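Local coordinates for D-alanyl-D-alanine carboxypeptidase (Penicillin binding protein) family protein (PDB 6OSU) that probably removes the terminal D-alanine from peptidoglycan precursor peptides as a serine-type carboxypeptidase of the S11 family of penicillin-binding proteins, at residues A388-K391 against T392-V396; Q141-T144 against D145-Q149; V212-A215 against D216-C220; E316-K319 against L320-A324; A176-M179 against A180-A183. All blocks are in the same frame, centred on the assembly; numbering follows the deposited sequence.

How the contacts relate
Every contact here is local, made by residues a few positions apart on one continuous piece of chain, so none closes a long loop; they follow one another in series, without nesting or crossing. From the N terminus, contact 2 lies on helix 140-154 and contact 5 on the next helix, 176-189, with nearest atoms about 8 Å apart. Contact 3 then spans helix 214-220 from its N-cap, about 37 Å from contact 2 between centres. Contact 4 lies on helix 310-327 against the five-stranded sheet that contact 5 also touches; these two have centres about 17 Å apart. Contact 1, a turn in the C-terminal domain, lies about 68 Å from contact 3, centre to centre.

Contact 1. Residues A388-K391 against T392-V396; sequences APIK and TGQTV
Gln394 turns back on Lys391 and Ile390 because its CG stands anti to its own backbone N (chi1 175°) and the chain beyond runs out fully extended, which delivers the amide to the loop segment entering the turn. There OE1 accepts from Lys391 N at 3.2 Å, with an N-H...O angle of 165°; the bond is nearly straight at the hydrogen, yet the donor stands above the plane of the amide. The second link closes the type II beta turn from Lys391 to Gln394: Gln394 N donates to Lys391 O over 3.0 Å. Lys391 is thus gripped at both its backbone N and its carbonyl O by the same residue, a side-chain bond reinforcing a main-chain one. Gly393 occupies the turn position whose positive phi (89°) would jam a side chain against the preceding carbonyl oxygen.

Beside these bonds lies a patch of carbon contacts. The CG2 methyl of Ile390 lies 3.5 Å from Gln394 CD, the two side chains crossing at about a right angle, and the same methyl meets Val396 CG1 at 3.6 Å. One branch of the isoleucine therefore touches both the amide carbon of Gln394 and the valine near the start of the strand.

The turn leads into strand 395-403 of the C-terminal domain's antiparallel sheet. Thr392 N is hydrogen-bonded to Asn420 OD1, while Gly393 and Gln394 pair through their backbones with Ala417 at the end of strand 409-417, whose Val415 and Ala417 lie against Val396 and Ile390 respectively.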
loop_
_atom_site.group_PDB
_atom_site.type_symbol
_atom_site.label_atom_id
_atom_site.label_comp_id
_atom_site.label_asym_id
_atom_site.label_seq_id
_atom_site.Cartn_x
_atom_site.Cartn_y
_atom_site.Cartn_z
ATOM N N ALA A 388 -19.208 -42.949 -8.230
ATOM C CA ALA A 388 -18.959 -43.138 -9.647
ATOM C C ALA A 388 -20.284 -43.220 -10.405
ATOM O O ALA A 388 -21.281 -43.716 -9.874
ATOM C CB ALA A 388 -18.142 -44.406 -9.876
ATOM N N PRO A 389 -20.318 -42.756 -11.665
ATOM C CA PRO A 389 -19.203 -42.247 -12.475
ATOM C C PRO A 389 -18.825 -40.786 -12.224
ATOM O O PRO A 389 -19.653 -39.989 -11.782
ATOM C CB PRO A 389 -19.724 -42.415 -13.904
ATOM C CG PRO A 389 -21.192 -42.208 -13.768
ATOM C CD PRO A 389 -21.574 -42.804 -12.437
ATOM N N ILE A 390 -17.566 -40.454 -12.512
ATOM C CA ILE A 390 -17.051 -39.091 -12.464
ATOM C C ILE A 390 -16.288 -38.843 -13.757
ATOM O O ILE A 390 -15.508 -39.698 -14.192
ATOM C CB ILE A 390 -16.133 -38.861 -11.248
ATOM C CG1 ILE A 390 -16.846 -39.236 -9.946
ATOM C CG2 ILE A 390 -15.644 -37.421 -11.209
ATOM C CD1 ILE A 390 -15.904 -39.515 -8.800
ATOM N N LYS A 391 -16.506 -37.682 -14.367
ATOM C CA LYS A 391 -15.859 -37.353 -15.628
ATOM C C LYS A 391 -14.681 -36.411 -15.403
ATOM O O LYS A 391 -14.627 -35.678 -14.414
ATOM C CB LYS A 391 -16.846 -36.718 -16.612
ATOM C CG LYS A 391 -16.338 -36.702 -18.056
ATOM C CD LYS A 391 -16.963 -35.581 -18.864
ATOM C CE LYS A 391 -18.340 -35.959 -19.372
ATOM N NZ LYS A 391 -19.012 -34.797 -20.011
ATOM N N THR A 392 -13.731 -36.449 -16.339
ATOM C CA THR A 392 -12.625 -35.502 -16.336
ATOM C C THR A 392 -13.153 -34.074 -16.406
ATOM O O THR A 392 -13.975 -33.745 -17.265
ATOM C CB THR A 392 -11.691 -35.778 -17.517
ATOM O OG1 THR A 392 -10.981 -37.003 -17.298
ATOM C CG2 THR A 392 -10.696 -34.640 -17.700
ATOM N N GLY A 393 -12.681 -33.227 -15.499
ATOM C CA GLY A 393 -13.161 -31.866 -15.420
ATOM C C GLY A 393 -14.356 -31.666 -14.520
ATOM O O GLY A 393 -14.902 -30.556 -14.480
ATOM N N GLN A 394 -14.780 -32.697 -13.797
ATOM C CA GLN A 394 -15.855 -32.572 -12.825
ATOM C C GLN A 394 -15.287 -32.182 -11.465
ATOM O O GLN A 394 -14.235 -32.679 -11.050
ATOM C CB GLN A 394 -16.631 -33.886 -12.726
ATOM C CG GLN A 394 -17.717 -33.922 -11.664
ATOM C CD GLN A 394 -18.431 -35.262 -11.624
ATOM O OE1 GLN A 394 -18.505 -35.967 -12.631
ATOM N NE2 GLN A 394 -18.953 -35.625 -10.457
ATOM N N THR A 395 -15.980 -31.277 -10.780
ATOM C CA THR A 395 -15.547 -30.821 -9.464
ATOM C C THR A 395 -15.897 -31.876 -8.421
ATOM O O THR A 395 -17.072 -32.216 -8.244
ATOM C CB THR A 395 -16.198 -29.483 -9.123
ATOM O OG1 THR A 395 -15.932 -28.540 -10.169
ATOM C CG2 THR A 395 -15.653 -28.947 -7.808
ATOM N N VAL A 396 -14.882 -32.390 -7.727
ATOM C CA VAL A 396 -15.070 -33.480 -6.773
ATOM C C VAL A 396 -14.852 -33.059 -5.332
ATOM O O VAL A 396 -15.137 -33.858 -4.424
ATOM C CB VAL A 396 -14.161 -34.682 -7.104
ATOM C CG1 VAL A 396 -14.603 -35.338 -8.401
ATOM C CG2 VAL A 396 -12.712 -34.239 -7.187
#

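Contact 2. Residues Q141-T144 against D145-Q149; sequences QAFT and DLMNQ
Phe143 and Met147, one helical turn apart, set their side chains at a slant to each other, so that the thioether runs past one side of the ring. The methionine CG comes within 3.6 Å of Phe143 CE2, and SD reaches 3.7 Å from Phe143 CD2. Measured to the ring centroid, SD is 4.7 Å away and 69° off the ring normal, a Met-aromatic contact of oblique geometry. Torsions on both residues produce it: the ring swings out trans to the main-chain nitrogen (chi1 -172°), whereas the methionine CG takes the place anti to its own carbonyl carbon (chi1 -61°), which tips it back toward the preceding turn. Leu146 approaches the same ring more loosely, its CD2 at 4.4 Å from Phe143 CE1.

Thr144 and Asn148 are oriented quite differently. They lie side by side and point the same way, the threonine methyl CG2 lying 3.9 Å from Asn148 ND2. Their polar ends look to other partners: Thr144 OG1 bonds to Thr140 O one turn back, and Asn148 OD1 accepts from Phe161 N in the following loop. The backbone keeps the regular i to i+4 pattern, as where Met147 N donates to Phe143 O at 2.8 Å.

Phe143, Thr144 and Met147 are buried between helix 140-154 and its neighbours. Phe143 packs on Ala133 and Ile136 of helix 126-137 and on Thr70 of helix 66-79; Met147 also touches Thr66 and Thr70, its side chain about 7 Å from that of Lys67, the predicted proton acceptor, while Leu146 meets Ile73 of that helix.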
loop_
_atom_site.group_PDB
_atom_site.type_symbol
_atom_site.label_atom_id
_atom_site.label_comp_id
_atom_site.label_asym_id
_atom_site.label_seq_id
_atom_site.Cartn_x
_atom_site.Cartn_y
_atom_site.Cartn_z
ATOM N N GLN A 141 -14.693 19.847 -10.326
ATOM C CA GLN A 141 -15.873 18.992 -10.210
ATOM C C GLN A 141 -15.786 17.806 -11.163
ATOM O O GLN A 141 -16.034 16.659 -10.769
ATOM C CB GLN A 141 -17.145 19.796 -10.479
ATOM C CG GLN A 141 -17.518 20.790 -9.390
ATOM C CD GLN A 141 -16.856 22.143 -9.579
ATOM O OE1 GLN A 141 -15.980 22.307 -10.431
ATOM N NE2 GLN A 141 -17.282 23.125 -8.788
ATOM N N ALA A 142 -15.440 18.066 -12.427
ATOM C CA ALA A 142 -15.279 16.979 -13.386
ATOM C C ALA A 142 -14.193 16.006 -12.941
ATOM O O ALA A 142 -14.334 14.788 -13.104
ATOM C CB ALA A 142 -14.965 17.542 -14.770
ATOM N N PHE A 143 -13.105 16.524 -12.367
ATOM C CA PHE A 143 -12.044 15.643 -11.894
ATOM C C PHE A 143 -12.524 14.784 -10.733
ATOM O O PHE A 143 -12.154 13.608 -10.630
ATOM C CB PHE A 143 -10.818 16.460 -11.487
ATOM C CG PHE A 143 -9.616 15.619 -11.167
ATOM C CD1 PHE A 143 -8.744 15.226 -12.171
ATOM C CD2 PHE A 143 -9.365 15.210 -9.866
ATOM C CE1 PHE A 143 -7.636 14.443 -11.881
ATOM C CE2 PHE A 143 -8.263 14.429 -9.568
ATOM C CZ PHE A 143 -7.394 14.044 -10.578
ATOM N N THR A 144 -13.347 15.354 -9.850
ATOM C CA THR A 144 -13.901 14.571 -8.750
ATOM C C THR A 144 -14.755 13.424 -9.275
ATOM O O THR A 144 -14.703 12.308 -8.742
ATOM C CB THR A 144 -14.715 15.470 -7.822
ATOM O OG1 THR A 144 -13.891 16.548 -7.362
ATOM C CG2 THR A 144 -15.217 14.682 -6.619
ATOM N N ASP A 145 -15.540 13.680 -10.329
ATOM C CA ASP A 145 -16.309 12.612 -10.965
ATOM C C ASP A 145 -15.393 11.517 -11.488
ATOM O O ASP A 145 -15.697 10.324 -11.359
ATOM C CB ASP A 145 -17.160 13.178 -12.102
ATOM C CG ASP A 145 -18.358 13.954 -11.604
ATOM O OD1 ASP A 145 -18.993 13.499 -10.626
ATOM O OD2 ASP A 145 -18.664 15.017 -12.187
ATOM N N LEU A 146 -14.263 11.903 -12.083
ATOM C CA LEU A 146 -13.294 10.911 -12.530
ATOM C C LEU A 146 -12.726 10.127 -11.351
ATOM O O LEU A 146 -12.515 8.911 -11.448
ATOM C CB LEU A 146 -12.177 11.596 -13.311
ATOM C CG LEU A 146 -11.072 10.677 -13.817
ATOM C CD1 LEU A 146 -11.591 9.770 -14.922
ATOM C CD2 LEU A 146 -9.901 11.510 -14.286
ATOM N N MET A 147 -12.472 10.807 -10.228
ATOM C CA MET A 147 -11.999 10.116 -9.032
ATOM C C MET A 147 -13.001 9.070 -8.565
ATOM O O MET A 147 -12.616 7.959 -8.182
ATOM C CB MET A 147 -11.735 11.117 -7.908
ATOM C CG MET A 147 -10.688 12.162 -8.215
ATOM S SD MET A 147 -10.597 13.377 -6.887
ATOM C CE MET A 147 -10.013 12.351 -5.541
ATOM N N ASN A 148 -14.292 9.406 -8.587
ATOM C CA ASN A 148 -15.303 8.470 -8.104
ATOM C C ASN A 148 -15.510 7.308 -9.072
ATOM O O ASN A 148 -15.792 6.186 -8.635
ATOM C CB ASN A 148 -16.614 9.212 -7.843
ATOM C CG ASN A 148 -16.526 10.135 -6.636
ATOM O OD1 ASN A 148 -15.899 9.798 -5.631
ATOM N ND2 ASN A 148 -17.139 11.306 -6.736
ATOM N N GLN A 149 -15.368 7.548 -10.379
ATOM C CA GLN A 149 -15.410 6.449 -11.341
ATOM C C GLN A 149 -14.218 5.521 -11.158
ATOM O O GLN A 149 -14.365 4.294 -11.166
ATOM C CB GLN A 149 -15.431 6.989 -12.769
ATOM C CG GLN A 149 -16.680 7.747 -13.144
ATOM C CD GLN A 149 -16.528 8.454 -14.474
ATOM O OE1 GLN A 149 -17.055 9.549 -14.672
ATOM N NE2 GLN A 149 -15.794 7.835 -15.394
#

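Contact 3. Residues V212-A215 against D216-C220; sequences VSIA and DRKQC
The backbone passes from an extended Val212 and Ser213 straight into the first turn of a helix, where Arg217 N donates to Ser213 O, Lys218 N to Ile214 O and Gln219 N to Ala215 O. Ser213 is the N-cap: its OG accepts from Asp216 N at 3.0 Å with an N-H...O angle of 157°, filling the place of the carbonyl that a preceding turn would supply. Asp216 leans its carboxylate back over the cap, with OD1 3.3 Å from Ser213 CB, and its CB touches the CG1 methyl of Val212 at 3.8 Å; these last two side chains cross at about a right angle. On another side of the turn, Ile214 and Lys218 run alongside each other, the isoleucine CG2 lying 3.7 Å from Lys218 CE, where the chain bends at its last torsion.

Helix 214-220 follows strand 210-212, and Val212 is hydrogen-bonded through its backbone to Val203 in strand 201-205. Val212 packs on Phe258 and Arg217 on Leu260, both of strand 258-262. At the other end, Gln219 OE1 accepts from Lys247 NZ, and a disulfide joins Cys220 to Cys248, tying this short helix to helix 242-251.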
loop_
_atom_site.group_PDB
_atom_site.type_symbol
_atom_site.label_atom_id
_atom_site.label_comp_id
_atom_site.label_asym_id
_atom_site.label_seq_id
_atom_site.Cartn_x
_atom_site.Cartn_y
_atom_site.Cartn_z
ATOM N N VAL A 212 14.899 21.989 -5.994
ATOM C CA VAL A 212 16.310 21.626 -5.989
ATOM C C VAL A 212 16.454 20.308 -5.246
ATOM O O VAL A 212 15.831 20.108 -4.198
ATOM C CB VAL A 212 17.193 22.715 -5.339
ATOM C CG1 VAL A 212 18.654 22.279 -5.322
ATOM C CG2 VAL A 212 17.043 24.034 -6.069
ATOM N N SER A 213 17.255 19.403 -5.803
ATOM C CA SER A 213 17.536 18.131 -5.152
ATOM C C SER A 213 18.029 18.350 -3.728
ATOM O O SER A 213 18.837 19.245 -3.465
ATOM C CB SER A 213 18.582 17.354 -5.957
ATOM O OG SER A 213 19.427 16.597 -5.107
ATOM N N ILE A 214 17.520 17.532 -2.804
ATOM C CA ILE A 214 17.989 17.594 -1.422
ATOM C C ILE A 214 19.476 17.274 -1.355
ATOM O O ILE A 214 20.217 17.851 -0.548
ATOM C CB ILE A 214 17.153 16.652 -0.534
ATOM C CG1 ILE A 214 15.746 17.220 -0.335
ATOM C CG2 ILE A 214 17.831 16.416 0.807
ATOM C CD1 ILE A 214 14.908 16.444 0.658
ATOM N N ALA A 215 19.940 16.363 -2.215
ATOM C CA ALA A 215 21.366 16.067 -2.283
ATOM C C ALA A 215 22.161 17.288 -2.725
ATOM O O ALA A 215 23.265 17.533 -2.224
ATOM C CB ALA A 215 21.616 14.891 -3.226
ATOM N N ASP A 216 21.617 18.071 -3.662
ATOM C CA ASP A 216 22.286 19.306 -4.062
ATOM C C ASP A 216 22.330 20.314 -2.923
ATOM O O ASP A 216 23.253 21.133 -2.860
ATOM C CB ASP A 216 21.604 19.929 -5.281
ATOM C CG ASP A 216 22.019 19.271 -6.582
ATOM O OD1 ASP A 216 21.125 18.886 -7.366
ATOM O OD2 ASP A 216 23.238 19.128 -6.816
ATOM N N ARG A 217 21.350 20.273 -2.018
ATOM C CA ARG A 217 21.379 21.181 -0.877
ATOM C C ARG A 217 22.464 20.782 0.113
ATOM O O ARG A 217 23.188 21.641 0.627
ATOM C CB ARG A 217 20.020 21.216 -0.181
ATOM C CG ARG A 217 19.931 22.293 0.882
ATOM C CD ARG A 217 18.938 21.949 1.976
ATOM N NE ARG A 217 18.889 22.999 2.991
ATOM C CZ ARG A 217 18.159 22.941 4.100
ATOM N NH1 ARG A 217 18.180 23.948 4.963
ATOM N NH2 ARG A 217 17.411 21.874 4.349
ATOM N N LYS A 218 22.593 19.484 0.395
ATOM C CA LYS A 218 23.604 19.025 1.340
ATOM C C LYS A 218 25.021 19.224 0.818
ATOM O O LYS A 218 25.958 19.279 1.622
ATOM C CB LYS A 218 23.369 17.554 1.690
ATOM C CG LYS A 218 22.101 17.305 2.501
ATOM C CD LYS A 218 21.806 15.816 2.629
ATOM C CE LYS A 218 20.428 15.551 3.233
ATOM N NZ LYS A 218 20.433 15.557 4.724
ATOM N N GLN A 219 25.201 19.335 -0.500
ATOM C CA GLN A 219 26.517 19.665 -1.044
ATOM C C GLN A 219 26.876 21.118 -0.761
ATOM O O GLN A 219 27.984 21.418 -0.301
ATOM C CB GLN A 219 26.554 19.404 -2.548
ATOM C CG GLN A 219 26.394 17.957 -2.957
ATOM C CD GLN A 219 26.495 17.780 -4.458
ATOM O OE1 GLN A 219 27.105 18.595 -5.148
ATOM N NE2 GLN A 219 25.889 16.717 -4.974
ATOM N N CYS A 220 25.951 22.038 -1.044
ATOM C CA CYS A 220 26.239 23.457 -0.881
ATOM C C CYS A 220 25.970 23.928 0.542
ATOM O O CYS A 220 26.718 24.757 1.074
ATOM C CB CYS A 220 25.406 24.276 -1.867
ATOM S SG CYS A 220 25.626 23.807 -3.594
#

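Contact 4. Residues E316-K319 against L320-A324; sequences ESAK and LLRYA
Leu320 to Tyr323 donate their backbone N-H groups in turn to the carbonyls of Glu316 to Lys319, four consecutive i to i+4 bonds of a regular alpha helix. It belongs to helix 310-327, which lies against the five-stranded antiparallel sheet of the penicillin-binding (S11) domain, the family fold related to the beta-lactamases. The bond from Leu321 N to Ser317 O is the straightest of the four, 3.0 Å long with an N-H...O angle of 171°, and the donor sits nearly in line with the C=O bond.

The two leucines face the sheet. Each sets CG anti to its carbonyl carbon, leaning back along the helix, so that Leu320 CG rests 3.4 Å from Glu316 O and Leu321 CG 3.5 Å from Ser317 O. From there Leu320 reaches Trp40 and Thr42 of strand 39-44 and Val304 of strand 298-307, while Leu321 meets Ser291 and Ala293 of strand 288-295. Ser317 shares this buried side and bonds through OG to Arg313 O, one turn earlier.

The solvent side is carried by Arg322. Its chain leaves the backbone extended (chi1 -177°) and then folds sharply at the third torsion (-25°), which brings the guanidinium back over the preceding turn. The bent chain of Lys319 keeps its NZ 6.0 Å from Arg322 NH1, so the two like charges are not in contact. One face of the guanidinium looks onto the backbone: Ala318 O lies against it, offset toward the rim and 3.7 Å from Arg322 NH2, with Lys319 CA 3.9 Å from Arg322 NH1.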
loop_
_atom_site.group_PDB
_atom_site.type_symbol
_atom_site.label_atom_id
_atom_site.label_comp_id
_atom_site.label_asym_id
_atom_site.label_seq_id
_atom_site.Cartn_x
_atom_site.Cartn_y
_atom_site.Cartn_z
ATOM N N GLU A 316 0.890 3.763 16.329
ATOM C CA GLU A 316 0.023 2.619 16.072
ATOM C C GLU A 316 0.261 2.024 14.688
ATOM O O GLU A 316 0.115 0.809 14.506
ATOM C CB GLU A 316 -1.436 3.029 16.255
ATOM C CG GLU A 316 -1.753 3.471 17.679
ATOM C CD GLU A 316 -3.162 4.003 17.835
ATOM O OE1 GLU A 316 -4.082 3.453 17.197
ATOM O OE2 GLU A 316 -3.348 4.981 18.591
ATOM N N SER A 317 0.636 2.850 13.707
ATOM C CA SER A 317 0.981 2.310 12.395
ATOM C C SER A 317 2.253 1.477 12.461
ATOM O O SER A 317 2.332 0.406 11.847
ATOM C CB SER A 317 1.135 3.437 11.376
ATOM O OG SER A 317 -0.108 4.057 11.108
ATOM N N ALA A 318 3.264 1.954 13.192
ATOM C CA ALA A 318 4.504 1.195 13.307
ATOM C C ALA A 318 4.266 -0.139 14.001
ATOM O O ALA A 318 4.876 -1.153 13.640
ATOM C CB ALA A 318 5.557 2.009 14.058
ATOM N N LYS A 319 3.374 -0.160 14.994
ATOM C CA LYS A 319 3.043 -1.413 15.664
ATOM C C LYS A 319 2.449 -2.422 14.686
ATOM O O LYS A 319 2.800 -3.607 14.718
ATOM C CB LYS A 319 2.080 -1.150 16.823
ATOM C CG LYS A 319 1.439 -2.409 17.385
ATOM C CD LYS A 319 1.797 -2.625 18.847
ATOM C CE LYS A 319 0.736 -2.049 19.771
ATOM N NZ LYS A 319 1.134 -2.153 21.201
ATOM N N LEU A 320 1.556 -1.969 13.804
ATOM C CA LEU A 320 0.946 -2.874 12.833
ATOM C C LEU A 320 1.973 -3.392 11.834
ATOM O O LEU A 320 2.028 -4.595 11.552
ATOM C CB LEU A 320 -0.199 -2.173 12.103
ATOM C CG LEU A 320 -1.426 -1.782 12.922
ATOM C CD1 LEU A 320 -2.401 -1.008 12.054
ATOM C CD2 LEU A 320 -2.098 -3.011 13.515
ATOM N N LEU A 321 2.792 -2.495 11.275
ATOM C CA LEU A 321 3.784 -2.916 10.289
ATOM C C LEU A 321 4.812 -3.859 10.903
ATOM O O LEU A 321 5.200 -4.855 10.280
ATOM C CB LEU A 321 4.476 -1.697 9.682
ATOM C CG LEU A 321 3.598 -0.803 8.805
ATOM C CD1 LEU A 321 4.355 0.448 8.404
ATOM C CD2 LEU A 321 3.119 -1.563 7.573
ATOM N N ARG A 322 5.268 -3.560 12.121
ATOM C CA ARG A 322 6.226 -4.436 12.792
ATOM C C ARG A 322 5.606 -5.793 13.104
ATOM O O ARG A 322 6.263 -6.832 12.972
ATOM C CB ARG A 322 6.726 -3.766 14.069
ATOM C CG ARG A 322 7.790 -4.541 14.818
ATOM C CD ARG A 322 8.060 -3.919 16.183
ATOM N NE ARG A 322 7.728 -2.495 16.220
ATOM C CZ ARG A 322 6.770 -1.965 16.980
ATOM N NH1 ARG A 322 6.048 -2.738 17.783
ATOM N NH2 ARG A 322 6.539 -0.658 16.944
ATOM N N TYR A 323 4.339 -5.796 13.520
ATOM C CA TYR A 323 3.648 -7.044 13.827
ATOM C C TYR A 323 3.519 -7.927 12.590
ATOM O O TYR A 323 3.770 -9.138 12.654
ATOM C CB TYR A 323 2.279 -6.721 14.431
ATOM C CG TYR A 323 1.296 -7.863 14.503
ATOM C CD1 TYR A 323 1.341 -8.783 15.543
ATOM C CD2 TYR A 323 0.293 -8.000 13.548
ATOM C CE1 TYR A 323 0.429 -9.822 15.619
ATOM C CE2 TYR A 323 -0.622 -9.033 13.614
ATOM C CZ TYR A 323 -0.550 -9.941 14.651
ATOM O OH TYR A 323 -1.464 -10.966 14.716
ATOM N N ALA A 324 3.152 -7.337 11.449
ATOM C CA ALA A 324 2.993 -8.123 10.229
ATOM C C ALA A 324 4.335 -8.608 9.693
ATOM O O ALA A 324 4.463 -9.767 9.282
ATOM C CB ALA A 324 2.261 -7.306 9.167
#

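Contact 5. Residues A176-M179 against A180-A183; sequences AHDM and ALLA
Among the carbon contacts, a CH-pi interaction joins His177 and Leu181, placing the leucine CD1 methyl over one face of the imidazole, 4.2 Å from its centroid and 25° off the normal. The methyl is displaced toward the rim and lies 3.9 Å from His177 NE2. A chi1 of -174° carries the imidazole away from the histidine's N atom, to where this leucine, one turn on, can cover it. Met179 and Leu182 instead run side by side in the same direction, with Met179 SD 4.2 Å from Leu182 CD2.

Hydrogen bonds along the backbone follow the alpha-helical i to i+4 pattern, from Ala180 N to Ala176 O through to Ala183 N to Met179 O, each 3.0 Å long. OD2 of the buried Asp178 finds its partners beyond the helix: it accepts from Asn158 N and is hydrogen-bonded to Thr159 OG1. His177 ND1 makes a weak hydrogen bond to Asp57 OD1.

Small residues face the sheet, Ala176 and Ala180 touching Val41 and Ala183 touching Ile301, while Leu182 faces helix 66-79. Helix 176-189 is thus a buried element between the sheet and helix 66-79 in the fold shared with beta-lactamases, with the Met179 side chain about 9 Å from that of Lys67, the predicted proton acceptor of the probable SxxK motif.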
loop_
_atom_site.group_PDB
_atom_site.type_symbol
_atom_site.label_atom_id
_atom_site.label_comp_id
_atom_site.label_asym_id
_atom_site.label_seq_id
_atom_site.Cartn_x
_atom_site.Cartn_y
_atom_site.Cartn_z
ATOM N N ALA A 176 -10.831 2.027 5.635
ATOM C CA ALA A 176 -9.456 1.544 5.703
ATOM C C ALA A 176 -9.213 0.450 4.674
ATOM O O ALA A 176 -8.141 0.391 4.064
ATOM C CB ALA A 176 -9.142 1.043 7.116
ATOM N N HIS A 177 -10.206 -0.413 4.454
ATOM C CA HIS A 177 -10.077 -1.453 3.439
ATOM C C HIS A 177 -9.987 -0.845 2.044
ATOM O O HIS A 177 -9.144 -1.246 1.232
ATOM C CB HIS A 177 -11.258 -2.421 3.533
ATOM C CG HIS A 177 -11.150 -3.604 2.622
ATOM N ND1 HIS A 177 -12.216 -4.440 2.363
ATOM C CD2 HIS A 177 -10.106 -4.098 1.915
ATOM C CE1 HIS A 177 -11.834 -5.393 1.532
ATOM N NE2 HIS A 177 -10.558 -5.208 1.245
ATOM N N ASP A 178 -10.850 0.131 1.749
ATOM C CA ASP A 178 -10.824 0.761 0.433
ATOM C C ASP A 178 -9.501 1.473 0.186
ATOM O O ASP A 178 -8.974 1.449 -0.933
ATOM C CB ASP A 178 -11.988 1.740 0.294
ATOM C CG ASP A 178 -13.268 1.066 -0.166
ATOM O OD1 ASP A 178 -13.329 -0.184 -0.160
ATOM O OD2 ASP A 178 -14.212 1.792 -0.549
ATOM N N MET A 179 -8.945 2.112 1.220
ATOM C CA MET A 179 -7.681 2.819 1.048
ATOM C C MET A 179 -6.515 1.854 0.873
ATOM O O MET A 179 -5.555 2.169 0.161
ATOM C CB MET A 179 -7.440 3.756 2.230
ATOM C CG MET A 179 -8.143 5.096 2.079
ATOM S SD MET A 179 -7.420 6.052 0.733
ATOM C CE MET A 179 -8.755 7.193 0.358
ATOM N N ALA A 180 -6.583 0.675 1.497
ATOM C CA ALA A 180 -5.557 -0.335 1.266
ATOM C C ALA A 180 -5.646 -0.891 -0.149
ATOM O O ALA A 180 -4.620 -1.173 -0.780
ATOM C CB ALA A 180 -5.680 -1.457 2.299
ATOM N N LEU A 181 -6.865 -1.056 -0.666
ATOM C CA LEU A 181 -7.020 -1.490 -2.050
ATOM C C LEU A 181 -6.412 -0.473 -3.007
ATOM O O LEU A 181 -5.698 -0.842 -3.948
ATOM C CB LEU A 181 -8.500 -1.716 -2.363
ATOM C CG LEU A 181 -9.152 -2.940 -1.707
ATOM C CD1 LEU A 181 -10.666 -2.888 -1.836
ATOM C CD2 LEU A 181 -8.615 -4.227 -2.319
ATOM N N LEU A 182 -6.669 0.815 -2.770
ATOM C CA LEU A 182 -6.093 1.859 -3.611
ATOM C C LEU A 182 -4.570 1.822 -3.561
ATOM O O LEU A 182 -3.901 1.865 -4.601
ATOM C CB LEU A 182 -6.616 3.227 -3.174
ATOM C CG LEU A 182 -5.998 4.439 -3.876
ATOM C CD1 LEU A 182 -6.203 4.332 -5.373
ATOM C CD2 LEU A 182 -6.603 5.730 -3.336
ATOM N N ALA A 183 -4.005 1.728 -2.354
ATOM C CA ALA A 183 -2.551 1.718 -2.217
ATOM C C ALA A 183 -1.938 0.529 -2.948
ATOM O O ALA A 183 -0.956 0.681 -3.680
ATOM C CB ALA A 183 -2.162 1.702 -0.741
#